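Local atomic coordinates of acidocalcisomal pyrophosphatase (Trypanosoma brucei brucei, PDB entry 5CUY), a protein that probably hydrolyses inorganic pyrophosphate to phosphate at a magnesium-dependent active site, as other soluble pyrophosphatases of its family do. Residues Val183-Arg188 with Asn247-Asp252; Met267-Ala272 with Ala297-Met302; Thr276-Glu281 with Thr289-Pro294; Asp293-Val298 with Trp329-Ile334. The protein carries 1 engineered substitution. All coordinates share one frame; numbering follows the deposited sequence.

Three of the four contacts converge on one magnesium site, and the fourth stands apart from it. Contacts 2 and 4 share Ala297 and Val298, so strand 296-299 has an antiparallel neighbour on one edge and a parallel one on the other; the centres of the two contacts lie 8 Å apart. Contact 3, centred 13 Å from contact 4, folds the loop leading into the same strand and shares Asp293 and Pro294 with contact 4. Contacts 3 and 4 supply Asp291 and Asp296, which bind magnesium together with Asp328. Contact 1 belongs to a separate sheet: its nearest atoms stay about 8 Å from each other contact, and its Ile249 side chain is about 11 Å from that of Asp296.

Contact 1 of 4, residues Val183-Arg188 with Asn247-Asp252; sequences VLYFFR and NPIKQD
Ile249 overlaps Val183 at the root of its side chain, the two CB atoms lying 3.9 Å apart on the same face of an antiparallel sheet. The pair illustrates how two strands can be joined by one complete hydrogen-bonded pair: strand 182-189 and strand 249-254 meet here with the CA atoms of Val183 and Ile249 5.0 Å apart. Val183 N gives its hydrogen to Ile249 O over 3.0 Å, and Ile249 N returns a bond of the same length to Val183 O. The first is the straighter at the hydrogen (161° against 144°).

Past this pair the backbone bonds stop, although Leu184 and Pro248 stay as close, and side chains carry the contact. Pro248, which has no N-H to offer, sets its CB 3.2 Å from Val183 O and 3.5 Å from Leu184 CD2. Leu184 starts out away from the proline, with CG anti to the carbonyl carbon (chi1 -46°), but its CD2 methyl comes back beside the ring, both side chains pointing the same way.

Other strands frame the join. Val183 packs on Val170 of strand 166-173, and Leu184 and Tyr185 lean on strand 195-198. On the face that carries Val183 and Ile249, the ring of Tyr185 is approached at its edge, near its plane, by the extended arm of Ile249. The tyrosine hydroxyl is hydrogen-bonded to Gly308 O, and Ile249 CD1 ends 3.3 Å from that same Tyr185 OH.

Contact 2 of 4, residues Met267-Ala272 with Ala297-Met302; sequences MWNYGA and AVEIGM
Gly271 and Ala297 each give one backbone bond and take one: Gly271 N bonds to Ala297 O at 3.0 Å with a nearly straight hydrogen (170°), and Ala297 N answers to Gly271 O at 2.9 Å. Two residues along, the exchange is uneven. Glu299 N reaches Asn269 O at 2.8 Å, while the return bond from Asn269 N to Glu299 O is weak at 3.3 Å. Asn269 O also takes a CA-H contact from Val298 CA (3.3 Å), so two donors share that oxygen.

These pairs join strands 269-272 and 296-299 in the five-stranded OB-fold barrel of soluble pyrophosphatases. Between them, on the opposite face from Asn269 and Glu299, the non-hydrogen-bonded pair Tyr270 and Val298 brings Val298 CG2 to the edge of the tyrosine ring, in its plane, 4.0 Å from Tyr270 CD1. The ring reaches there because CG stands anti to the backbone N (chi1 -175°); its hydroxyl bonds to Lys330 NZ. The other branch, Val298 CG1, presses on Trp268 CB at 3.4 Å, and the indole beyond is packed by helix 357-367 and by Trp233 of the third subunit.

The buried carboxylate of Glu299 doubles back through a bend at chi2 (57°). Its OE1 receives Gly301 N at 2.8 Å, from above the carboxylate plane, and a second backbone hydrogen from Ser335 N.

Contact 3 of 4, residues Thr276-Glu281 with Thr289-Pro294; sequences TWESTE and TGDNDP
Trp277 spreads one face of its indole over the Asn292-Asp293 peptide, with Asn292 CA and Asp293 N both overlying the rim of the ring system. The closest approach to Asp293 N is from Trp277 CZ3, 3.3 Å. The amide and indole planes are only 19° apart, and Asn292 OD1 is 3.1 Å from Trp277 CZ2. That same OD1 accepts the hydrogen of Thr280 N at 3.3 Å: the bond is almost linear at the hydrogen (174°), yet the donor stands well above the amide plane.

The backbone sets this up. Glu278 N bonds to Asp293 O at 3.0 Å, and Glu278 O receives two weak bonds in return, from Asn292 N and from Asp293 N. Two residues thus face one, a G1 beta bulge, with Asn292 in the left-handed region (phi 50°). At the far end, Thr276 OG1 rests 3.4 Å from Pro294 CB while hydrogen-bonding to Phe273 O and Val295 N.

Further out, Trp201 meets the indole of Trp277, Phe152 of the second subunit approaches it edge-to-face, and helix 388-410 packs on Thr276, Trp277 and Glu278. Asp291, whose OD1 lies 3.5 Å from Glu278 CB, binds magnesium with Asp296 and Asp328; Asp293 can also bind magnesium, although no ion sits on it in this chain. The run from Asp291 to Asp296, Asp-Asn-Asp-Pro-Val-Asp, is the aspartate-rich signature of the soluble pyrophosphatase active site.

Contact 4 of 4, residues Asp293-Val298 with Trp329-Ile334; sequences DPVDAV and WKVVCI
Trp329 meets Asp296 through its backbone, its carbonyl O lying 3.7 Å from Asp296 CB, while its indole leads off towards helix 388-410. The next residue, Lys330, shares a face of the sheet with Asp296, but Lys330 NZ stops 4.4 Å from Asp296 OD2, too far for a salt bridge. The ammonium is instead held by a salt bridge to Asp328, which is itself a ligand of the magnesium ion, so the lysine stands in the second shell of the metal site.

Val331 carries most of the pairing. Its N bonds to Asp296 O at 3.0 Å, and its O takes the hydrogen of Val298 N at 2.7 Å. On the face opposite Asp296, Val331 CB packs against Ala297 CB at 4.0 Å. Its CG2 branch, anti to the carbonyl carbon, touches Val295 CG2 at 4.2 Å.

Val332 returns to the face of Lys330 and Val298 and adds little contact across the strands. Cys333 N then closes the series with a bond to Val298 O of 3.1 Å, almost straight at the hydrogen, and Cys333 SG lies 4.2 Å from Ala297 CB.

Strands 296-298 and 329-334 run parallel in sense, with their directions 38° apart. Pairing of the third barrel strand with the fifth in this parallel sense is the hallmark of the OB fold, and here it places Asp296 at the magnesium site with Asp291 and Asp328.

Contact 1 of 4, residues Val183-Arg188 with Asn247-Asp252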
loop_
_atom_site.group_PDB
_atom_site.type_symbol
_atom_site.label_atom_id
_atom_site.label_comp_id
_atom_site.label_asym_id
_atom_site.label_seq_id
_atom_site.Cartn_x
_atom_site.Cartn_y
_atom_site.Cartn_z
ATOM N N VAL D 183 5.193 30.673 13.210
ATOM C CA VAL D 183 4.060 29.894 12.723
ATOM C C VAL D 183 3.068 29.973 13.885
ATOM O O VAL D 183 3.387 29.541 14.983
ATOM C CB VAL D 183 4.448 28.460 12.495
ATOM C CG1 VAL D 183 3.204 27.637 12.142
ATOM C CG2 VAL D 183 5.466 28.377 11.387
ATOM N N LEU D 184 1.894 30.559 13.655
ATOM C CA LEU D 184 0.862 30.697 14.696
ATOM C C LEU D 184 -0.294 29.694 14.545
ATOM O O LEU D 184 -0.546 29.200 13.463
ATOM C CB LEU D 184 0.286 32.119 14.700
ATOM C CG LEU D 184 1.215 33.349 14.632
ATOM C CD1 LEU D 184 0.510 34.549 15.242
ATOM C CD2 LEU D 184 2.472 33.112 15.376
ATOM N N TYR D 185 -1.006 29.415 15.634
ATOM C CA TYR D 185 -2.127 28.473 15.605
ATOM C C TYR D 185 -3.455 29.012 16.070
ATOM O O TYR D 185 -3.538 29.824 16.994
ATOM C CB TYR D 185 -1.828 27.250 16.465
ATOM C CG TYR D 185 -0.634 26.460 16.019
ATOM C CD1 TYR D 185 0.663 26.948 16.213
ATOM C CD2 TYR D 185 -0.797 25.266 15.341
ATOM C CE1 TYR D 185 1.760 26.254 15.732
ATOM C CE2 TYR D 185 0.280 24.587 14.862
ATOM C CZ TYR D 185 1.553 25.084 15.067
ATOM O OH TYR D 185 2.619 24.349 14.652
ATOM N N PHE D 186 -4.517 28.530 15.454
ATOM C CA PHE D 186 -5.835 28.974 15.859
ATOM C C PHE D 186 -6.790 27.820 15.753
ATOM O O PHE D 186 -6.474 26.795 15.138
ATOM C CB PHE D 186 -6.357 30.116 14.963
ATOM C CG PHE D 186 -5.436 31.287 14.876
ATOM C CD1 PHE D 186 -4.394 31.297 13.950
ATOM C CD2 PHE D 186 -5.576 32.361 15.751
ATOM C CE1 PHE D 186 -3.493 32.356 13.900
ATOM C CE2 PHE D 186 -4.683 33.421 15.717
ATOM C CZ PHE D 186 -3.635 33.420 14.790
ATOM N N PHE D 187 -7.965 28.042 16.329
ATOM C CA PHE D 187 -9.084 27.108 16.361
ATOM C C PHE D 187 -10.299 27.893 15.868
ATOM O O PHE D 187 -10.605 28.978 16.381
ATOM C CB PHE D 187 -9.405 26.692 17.796
ATOM C CG PHE D 187 -8.679 25.470 18.298
ATOM C CD1 PHE D 187 -7.539 24.977 17.665
ATOM C CD2 PHE D 187 -9.131 24.841 19.486
ATOM C CE1 PHE D 187 -6.839 23.878 18.189
ATOM C CE2 PHE D 187 -8.455 23.744 20.037
ATOM C CZ PHE D 187 -7.298 23.243 19.397
ATOM N N ARG D 188 -10.986 27.358 14.872
ATOM C CA ARG D 188 -12.201 27.976 14.382
ATOM C C ARG D 188 -13.261 27.057 14.982
ATOM O O ARG D 188 -13.391 25.911 14.556
ATOM C CB ARG D 188 -12.299 27.873 12.874
ATOM C CG ARG D 188 -12.953 29.056 12.198
ATOM C CD ARG D 188 -13.770 28.705 10.928
ATOM N NE ARG D 188 -13.121 27.793 9.991
ATOM C CZ ARG D 188 -11.957 28.017 9.361
ATOM N NH1 ARG D 188 -11.272 29.144 9.554
ATOM N NH2 ARG D 188 -11.472 27.090 8.526
ATOM N N ASN D 247 2.849 30.157 22.536
ATOM C CA ASN D 247 3.915 29.274 22.083
ATOM C C ASN D 247 3.890 28.897 20.617
ATOM O O ASN D 247 3.660 27.752 20.282
ATOM C CB ASN D 247 3.960 27.964 22.900
ATOM C CG ASN D 247 3.594 28.167 24.351
ATOM O OD1 ASN D 247 2.465 27.869 24.751
ATOM N ND2 ASN D 247 4.534 28.690 25.144
ATOM N N PRO D 248 4.109 29.871 19.726
ATOM C CA PRO D 248 4.139 29.646 18.286
ATOM C C PRO D 248 5.508 29.064 17.938
ATOM O O PRO D 248 6.470 29.158 18.726
ATOM C CB PRO D 248 4.050 31.043 17.744
ATOM C CG PRO D 248 4.881 31.803 18.764
ATOM C CD PRO D 248 4.261 31.311 20.024
ATOM N N ILE D 249 5.630 28.489 16.754
ATOM C CA ILE D 249 6.924 27.979 16.364
ATOM C C ILE D 249 7.782 29.169 15.912
ATOM O O ILE D 249 7.255 30.098 15.291
ATOM C CB ILE D 249 6.786 26.955 15.253
ATOM C CG1 ILE D 249 6.292 25.650 15.883
ATOM C CG2 ILE D 249 8.127 26.746 14.555
ATOM C CD1 ILE D 249 5.864 24.656 14.940
ATOM N N LYS D 250 9.066 29.170 16.293
ATOM C CA LYS D 250 10.002 30.219 15.888
ATOM C C LYS D 250 11.262 29.543 15.405
ATOM O O LYS D 250 11.553 28.420 15.791
ATOM C CB LYS D 250 10.346 31.182 17.041
ATOM C CG LYS D 250 10.690 30.516 18.318
ATOM C CD LYS D 250 12.118 30.686 18.678
ATOM C CE LYS D 250 12.321 31.891 19.591
ATOM N NZ LYS D 250 13.512 31.755 20.535
ATOM N N GLN D 251 11.979 30.204 14.518
ATOM C CA GLN D 251 13.203 29.670 14.005
ATOM C C GLN D 251 14.324 29.940 15.033
ATOM O O GLN D 251 14.220 30.843 15.878
ATOM C CB GLN D 251 13.522 30.333 12.680
ATOM C CG GLN D 251 14.775 29.854 12.045
ATOM C CD GLN D 251 14.737 30.044 10.544
ATOM O OE1 GLN D 251 13.853 30.721 10.014
ATOM N NE2 GLN D 251 15.697 29.443 9.844
ATOM N N ASP D 252 15.390 29.145 14.962
ATOM C CA ASP D 252 16.494 29.301 15.875
ATOM C C ASP D 252 17.531 30.287 15.334
ATOM O O ASP D 252 18.376 29.965 14.515
ATOM C CB ASP D 252 17.133 27.944 16.157
ATOM C CG ASP D 252 18.137 28.018 17.272
ATOM O OD1 ASP D 252 18.532 29.156 17.601
ATOM O OD2 ASP D 252 18.532 26.957 17.810
#

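Contact 2 of 4, residues Met267-Ala272 with Ala297-Met302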
loop_
_atom_site.group_PDB
_atom_site.type_symbol
_atom_site.label_atom_id
_atom_site.label_comp_id
_atom_site.label_asym_id
_atom_site.label_seq_id
_atom_site.Cartn_x
_atom_site.Cartn_y
_atom_site.Cartn_z
ATOM N N MET D 267 16.894 13.215 8.879
ATOM C CA MET D 267 16.321 12.418 7.821
ATOM C C MET D 267 14.910 11.919 7.979
ATOM O O MET D 267 14.403 11.167 7.110
ATOM C CB MET D 267 17.303 11.289 7.499
ATOM C CG MET D 267 18.633 11.880 6.977
ATOM S SD MET D 267 20.082 10.800 6.927
ATOM C CE MET D 267 20.133 10.157 8.562
ATOM N N TRP D 268 14.273 12.359 9.069
ATOM C CA TRP D 268 12.877 12.015 9.399
ATOM C C TRP D 268 12.182 13.277 9.971
ATOM O O TRP D 268 12.853 14.188 10.464
ATOM C CB TRP D 268 12.849 10.881 10.437
ATOM C CG TRP D 268 13.656 9.655 10.004
ATOM C CD1 TRP D 268 13.252 8.658 9.156
ATOM C CD2 TRP D 268 15.050 9.420 10.249
ATOM N NE1 TRP D 268 14.312 7.827 8.840
ATOM C CE2 TRP D 268 15.425 8.279 9.502
ATOM C CE3 TRP D 268 16.021 10.067 11.023
ATOM C CZ2 TRP D 268 16.727 7.782 9.512
ATOM C CZ3 TRP D 268 17.282 9.576 11.032
ATOM C CH2 TRP D 268 17.635 8.446 10.283
ATOM N N ASN D 269 10.862 13.373 9.876
ATOM C CA ASN D 269 10.192 14.521 10.441
ATOM C C ASN D 269 10.497 14.528 11.965
ATOM O O ASN D 269 10.300 13.537 12.681
ATOM C CB ASN D 269 8.709 14.435 10.143
ATOM C CG ASN D 269 8.405 14.628 8.685
ATOM O OD1 ASN D 269 7.673 13.843 8.075
ATOM N ND2 ASN D 269 8.953 15.685 8.107
ATOM N N TYR D 270 11.032 15.643 12.439
ATOM C CA TYR D 270 11.408 15.766 13.837
ATOM C C TYR D 270 10.492 16.817 14.510
ATOM O O TYR D 270 10.307 17.926 13.960
ATOM C CB TYR D 270 12.876 16.184 13.904
ATOM C CG TYR D 270 13.449 16.241 15.270
ATOM C CD1 TYR D 270 13.459 15.124 16.074
ATOM C CD2 TYR D 270 13.942 17.432 15.784
ATOM C CE1 TYR D 270 13.942 15.166 17.378
ATOM C CE2 TYR D 270 14.426 17.501 17.077
ATOM C CZ TYR D 270 14.425 16.356 17.875
ATOM O OH TYR D 270 14.933 16.398 19.158
ATOM N N GLY D 271 9.915 16.476 15.672
ATOM C CA GLY D 271 9.034 17.413 16.347
ATOM C C GLY D 271 8.752 17.099 17.809
ATOM O O GLY D 271 9.578 16.488 18.495
ATOM N N ALA D 272 7.581 17.499 18.285
ATOM C CA ALA D 272 7.227 17.286 19.673
ATOM C C ALA D 272 5.761 16.881 19.918
ATOM O O ALA D 272 4.882 17.032 19.039
ATOM C CB ALA D 272 7.525 18.527 20.434
ATOM N N ALA D 297 9.871 13.723 19.146
ATOM C CA ALA D 297 9.558 12.526 18.411
ATOM C C ALA D 297 10.153 12.629 17.019
ATOM O O ALA D 297 10.516 13.703 16.545
ATOM C CB ALA D 297 8.087 12.262 18.355
ATOM N N VAL D 298 10.279 11.474 16.398
ATOM C CA VAL D 298 10.822 11.341 15.080
ATOM C C VAL D 298 9.774 10.536 14.337
ATOM O O VAL D 298 9.524 9.431 14.707
ATOM C CB VAL D 298 12.132 10.554 15.175
ATOM C CG1 VAL D 298 12.865 10.555 13.851
ATOM C CG2 VAL D 298 12.991 11.174 16.213
ATOM N N GLU D 299 9.098 11.067 13.343
ATOM C CA GLU D 299 8.158 10.186 12.690
ATOM C C GLU D 299 8.808 9.772 11.374
ATOM O O GLU D 299 9.222 10.581 10.569
ATOM C CB GLU D 299 6.741 10.818 12.586
ATOM C CG GLU D 299 6.219 11.387 11.301
ATOM C CD GLU D 299 6.175 10.445 10.090
ATOM O OE1 GLU D 299 5.707 9.281 10.129
ATOM O OE2 GLU D 299 6.618 10.939 9.045
ATOM N N ILE D 300 8.898 8.461 11.217
ATOM C CA ILE D 300 9.582 7.792 10.123
ATOM C C ILE D 300 8.869 7.509 8.822
ATOM O O ILE D 300 9.411 6.789 7.986
ATOM C CB ILE D 300 10.136 6.469 10.651
ATOM C CG1 ILE D 300 8.970 5.504 10.946
ATOM C CG2 ILE D 300 10.940 6.744 11.927
ATOM C CD1 ILE D 300 9.398 4.132 11.527
ATOM N N GLY D 301 7.677 8.058 8.641
ATOM C CA GLY D 301 6.932 7.815 7.415
ATOM C C GLY D 301 7.640 8.379 6.213
ATOM O O GLY D 301 8.639 9.087 6.375
ATOM N N MET D 302 7.119 8.118 5.019
ATOM C CA MET D 302 7.790 8.586 3.827
ATOM C C MET D 302 7.587 10.048 3.427
ATOM O O MET D 302 8.396 10.595 2.663
ATOM C CB MET D 302 7.427 7.695 2.642
ATOM C CG MET D 302 6.024 7.886 2.186
ATOM S SD MET D 302 5.381 6.659 1.008
ATOM C CE MET D 302 5.090 7.770 -0.445
#

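Contact 3 of 4, residues Thr276-Glu281 with Thr289-Pro294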
loop_
_atom_site.group_PDB
_atom_site.type_symbol
_atom_site.label_atom_id
_atom_site.label_comp_id
_atom_site.label_asym_id
_atom_site.label_seq_id
_atom_site.Cartn_x
_atom_site.Cartn_y
_atom_site.Cartn_z
ATOM N N THR D 276 2.854 17.901 26.912
ATOM C CA THR D 276 3.833 17.000 27.538
ATOM C C THR D 276 4.902 17.876 28.154
ATOM O O THR D 276 5.124 18.980 27.683
ATOM C CB THR D 276 4.503 16.022 26.511
ATOM O OG1 THR D 276 5.297 16.766 25.588
ATOM C CG2 THR D 276 3.458 15.184 25.742
ATOM N N TRP D 277 5.553 17.401 29.207
ATOM C CA TRP D 277 6.586 18.179 29.894
ATOM C C TRP D 277 7.497 17.266 30.676
ATOM O O TRP D 277 7.053 16.511 31.556
ATOM C CB TRP D 277 5.965 19.141 30.877
ATOM C CG TRP D 277 6.941 20.007 31.580
ATOM C CD1 TRP D 277 7.197 20.052 32.940
ATOM C CD2 TRP D 277 7.721 21.054 30.998
ATOM N NE1 TRP D 277 8.082 21.079 33.231
ATOM C CE2 TRP D 277 8.416 21.707 32.056
ATOM C CE3 TRP D 277 7.898 21.512 29.687
ATOM C CZ2 TRP D 277 9.266 22.795 31.829
ATOM C CZ3 TRP D 277 8.736 22.584 29.465
ATOM C CH2 TRP D 277 9.412 23.220 30.532
ATOM N N GLU D 278 8.778 17.340 30.351
ATOM C CA GLU D 278 9.777 16.545 31.028
ATOM C C GLU D 278 10.493 17.512 31.951
ATOM O O GLU D 278 11.207 18.395 31.513
ATOM C CB GLU D 278 10.664 15.931 29.968
ATOM C CG GLU D 278 9.919 14.814 29.261
ATOM C CD GLU D 278 10.180 13.460 29.911
ATOM O OE1 GLU D 278 11.079 12.753 29.424
ATOM O OE2 GLU D 278 9.531 13.096 30.914
ATOM N N SER D 279 10.296 17.337 33.244
ATOM C CA SER D 279 10.839 18.273 34.211
ATOM C C SER D 279 12.217 18.102 34.813
ATOM O O SER D 279 12.589 17.027 35.262
ATOM C CB SER D 279 9.852 18.431 35.367
ATOM O OG SER D 279 10.458 19.177 36.413
ATOM N N THR D 280 12.961 19.197 34.868
ATOM C CA THR D 280 14.278 19.130 35.464
ATOM C C THR D 280 14.091 19.034 36.967
ATOM O O THR D 280 15.000 19.287 37.715
ATOM C CB THR D 280 15.120 20.377 35.171
ATOM O OG1 THR D 280 14.348 21.536 35.467
ATOM C CG2 THR D 280 15.535 20.431 33.729
ATOM N N GLU D 281 12.914 18.665 37.425
ATOM C CA GLU D 281 12.730 18.571 38.860
ATOM C C GLU D 281 12.215 17.186 39.252
ATOM O O GLU D 281 12.043 16.865 40.434
ATOM C CB GLU D 281 11.783 19.684 39.342
ATOM C CG GLU D 281 12.473 20.831 40.112
ATOM C CD GLU D 281 13.359 21.755 39.238
ATOM O OE1 GLU D 281 14.597 21.798 39.471
ATOM O OE2 GLU D 281 12.815 22.448 38.334
ATOM N N THR D 289 17.801 13.719 35.332
ATOM C CA THR D 289 16.565 14.429 35.552
ATOM C C THR D 289 15.916 14.691 34.181
ATOM O O THR D 289 16.326 14.118 33.156
ATOM C CB THR D 289 16.915 15.727 36.327
ATOM O OG1 THR D 289 15.903 15.988 37.300
ATOM C CG2 THR D 289 17.096 16.920 35.389
ATOM N N GLY D 290 14.885 15.525 34.162
ATOM C CA GLY D 290 14.239 15.867 32.905
ATOM C C GLY D 290 14.883 17.089 32.260
ATOM O O GLY D 290 15.715 17.741 32.868
ATOM N N ASP D 291 14.491 17.438 31.048
ATOM C CA ASP D 291 15.120 18.575 30.402
ATOM C C ASP D 291 14.275 19.862 30.203
ATOM O O ASP D 291 14.654 20.735 29.393
ATOM C CB ASP D 291 15.685 18.099 29.068
ATOM C CG ASP D 291 14.646 17.451 28.205
ATOM O OD1 ASP D 291 13.469 17.447 28.602
ATOM O OD2 ASP D 291 14.992 16.950 27.117
ATOM N N ASN D 292 13.170 20.000 30.950
ATOM C CA ASN D 292 12.268 21.166 30.831
ATOM C C ASN D 292 11.884 21.416 29.383
ATOM O O ASN D 292 12.189 22.472 28.805
ATOM C CB ASN D 292 12.899 22.438 31.421
ATOM C CG ASN D 292 12.650 22.569 32.918
ATOM O OD1 ASN D 292 11.754 21.920 33.474
ATOM N ND2 ASN D 292 13.430 23.411 33.577
ATOM N N ASP D 293 11.159 20.453 28.820
ATOM C CA ASP D 293 10.773 20.515 27.415
ATOM C C ASP D 293 9.760 19.411 27.051
ATOM O O ASP D 293 9.671 18.384 27.722
ATOM C CB ASP D 293 12.052 20.329 26.607
ATOM C CG ASP D 293 12.115 21.202 25.414
ATOM O OD1 ASP D 293 11.911 22.431 25.563
ATOM O OD2 ASP D 293 12.389 20.655 24.320
ATOM N N PRO D 294 8.961 19.630 25.998
ATOM C CA PRO D 294 7.976 18.639 25.557
ATOM C C PRO D 294 8.804 17.480 25.025
ATOM O O PRO D 294 9.955 17.676 24.600
ATOM C CB PRO D 294 7.228 19.374 24.449
ATOM C CG PRO D 294 7.299 20.788 24.861
ATOM C CD PRO D 294 8.747 20.902 25.293
#

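Contact 4 of 4, residues Asp293-Val298 with Trp329-Ile334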
loop_
_atom_site.group_PDB
_atom_site.type_symbol
_atom_site.label_atom_id
_atom_site.label_comp_id
_atom_site.label_asym_id
_atom_site.label_seq_id
_atom_site.Cartn_x
_atom_site.Cartn_y
_atom_site.Cartn_z
ATOM N N ASP D 293 11.159 20.453 28.820
ATOM C CA ASP D 293 10.773 20.515 27.415
ATOM C C ASP D 293 9.760 19.411 27.051
ATOM O O ASP D 293 9.671 18.384 27.722
ATOM C CB ASP D 293 12.052 20.329 26.607
ATOM C CG ASP D 293 12.115 21.202 25.414
ATOM O OD1 ASP D 293 11.911 22.431 25.563
ATOM O OD2 ASP D 293 12.389 20.655 24.320
ATOM N N PRO D 294 8.961 19.630 25.998
ATOM C CA PRO D 294 7.976 18.639 25.557
ATOM C C PRO D 294 8.804 17.480 25.025
ATOM O O PRO D 294 9.955 17.676 24.600
ATOM C CB PRO D 294 7.228 19.374 24.449
ATOM C CG PRO D 294 7.299 20.788 24.861
ATOM C CD PRO D 294 8.747 20.902 25.293
ATOM N N VAL D 295 8.249 16.276 25.044
ATOM C CA VAL D 295 9.024 15.144 24.602
ATOM C C VAL D 295 9.118 15.185 23.115
ATOM O O VAL D 295 8.160 15.540 22.424
ATOM C CB VAL D 295 8.413 13.798 25.051
ATOM C CG1 VAL D 295 7.567 13.997 26.280
ATOM C CG2 VAL D 295 7.623 13.162 23.923
ATOM N N ASP D 296 10.275 14.805 22.613
ATOM C CA ASP D 296 10.480 14.846 21.208
ATOM C C ASP D 296 10.043 13.608 20.446
ATOM O O ASP D 296 9.805 12.562 21.013
ATOM C CB ASP D 296 11.956 15.157 20.955
ATOM C CG ASP D 296 12.331 16.597 21.366
ATOM O OD1 ASP D 296 11.785 17.568 20.764
ATOM O OD2 ASP D 296 13.156 16.766 22.288
ATOM N N ALA D 297 9.871 13.723 19.146
ATOM C CA ALA D 297 9.558 12.526 18.411
ATOM C C ALA D 297 10.153 12.629 17.019
ATOM O O ALA D 297 10.516 13.703 16.545
ATOM C CB ALA D 297 8.087 12.262 18.355
ATOM N N VAL D 298 10.279 11.474 16.398
ATOM C CA VAL D 298 10.822 11.341 15.080
ATOM C C VAL D 298 9.774 10.536 14.337
ATOM O O VAL D 298 9.524 9.431 14.707
ATOM C CB VAL D 298 12.132 10.554 15.175
ATOM C CG1 VAL D 298 12.865 10.555 13.851
ATOM C CG2 VAL D 298 12.991 11.174 16.213
ATOM N N TRP D 329 14.422 12.014 25.705
ATOM C CA TRP D 329 13.742 10.996 24.918
ATOM C C TRP D 329 13.532 11.309 23.470
ATOM O O TRP D 329 13.243 12.439 23.104
ATOM C CB TRP D 329 12.369 10.745 25.473
ATOM C CG TRP D 329 12.390 10.311 26.816
ATOM C CD1 TRP D 329 11.888 10.978 27.880
ATOM C CD2 TRP D 329 12.799 9.021 27.291
ATOM N NE1 TRP D 329 11.924 10.184 28.996
ATOM C CE2 TRP D 329 12.481 8.972 28.673
ATOM C CE3 TRP D 329 13.392 7.905 26.689
ATOM C CZ2 TRP D 329 12.733 7.836 29.474
ATOM C CZ3 TRP D 329 13.649 6.767 27.479
ATOM C CH2 TRP D 329 13.315 6.742 28.862
ATOM N N LYS D 330 13.643 10.289 22.650
ATOM C CA LYS D 330 13.373 10.407 21.235
ATOM C C LYS D 330 12.295 9.343 20.975
ATOM O O LYS D 330 12.554 8.113 20.993
ATOM C CB LYS D 330 14.614 10.113 20.411
ATOM C CG LYS D 330 15.793 10.994 20.736
ATOM C CD LYS D 330 15.442 12.448 20.545
ATOM C CE LYS D 330 16.076 13.250 21.659
ATOM N NZ LYS D 330 16.730 14.483 21.137
ATOM N N VAL D 331 11.064 9.794 20.793
ATOM C CA VAL D 331 10.025 8.840 20.513
ATOM C C VAL D 331 9.976 8.499 19.004
ATOM O O VAL D 331 10.002 9.391 18.141
ATOM C CB VAL D 331 8.689 9.381 21.004
ATOM C CG1 VAL D 331 7.592 8.522 20.510
ATOM C CG2 VAL D 331 8.679 9.386 22.530
ATOM N N VAL D 332 9.947 7.210 18.688
ATOM C CA VAL D 332 9.856 6.777 17.313
ATOM C C VAL D 332 8.400 6.552 17.054
ATOM O O VAL D 332 7.772 5.712 17.716
ATOM C CB VAL D 332 10.563 5.435 17.080
ATOM C CG1 VAL D 332 10.410 4.983 15.617
ATOM C CG2 VAL D 332 11.999 5.556 17.443
ATOM N N CYS D 333 7.849 7.264 16.091
ATOM C CA CYS D 333 6.436 7.108 15.759
ATOM C C CYS D 333 6.287 7.188 14.244
ATOM O O CYS D 333 7.267 7.397 13.525
ATOM C CB CYS D 333 5.633 8.242 16.359
ATOM S SG CYS D 333 6.070 9.869 15.582
ATOM N N ILE D 334 5.057 7.040 13.769
ATOM C CA ILE D 334 4.762 7.110 12.357
ATOM C C ILE D 334 3.333 7.592 12.091
ATOM O O ILE D 334 2.373 7.174 12.760
ATOM C CB ILE D 334 4.959 5.730 11.667
ATOM C CG1 ILE D 334 4.686 5.853 10.165
ATOM C CG2 ILE D 334 4.034 4.687 12.288
ATOM C CD1 ILE D 334 4.963 4.654 9.477
#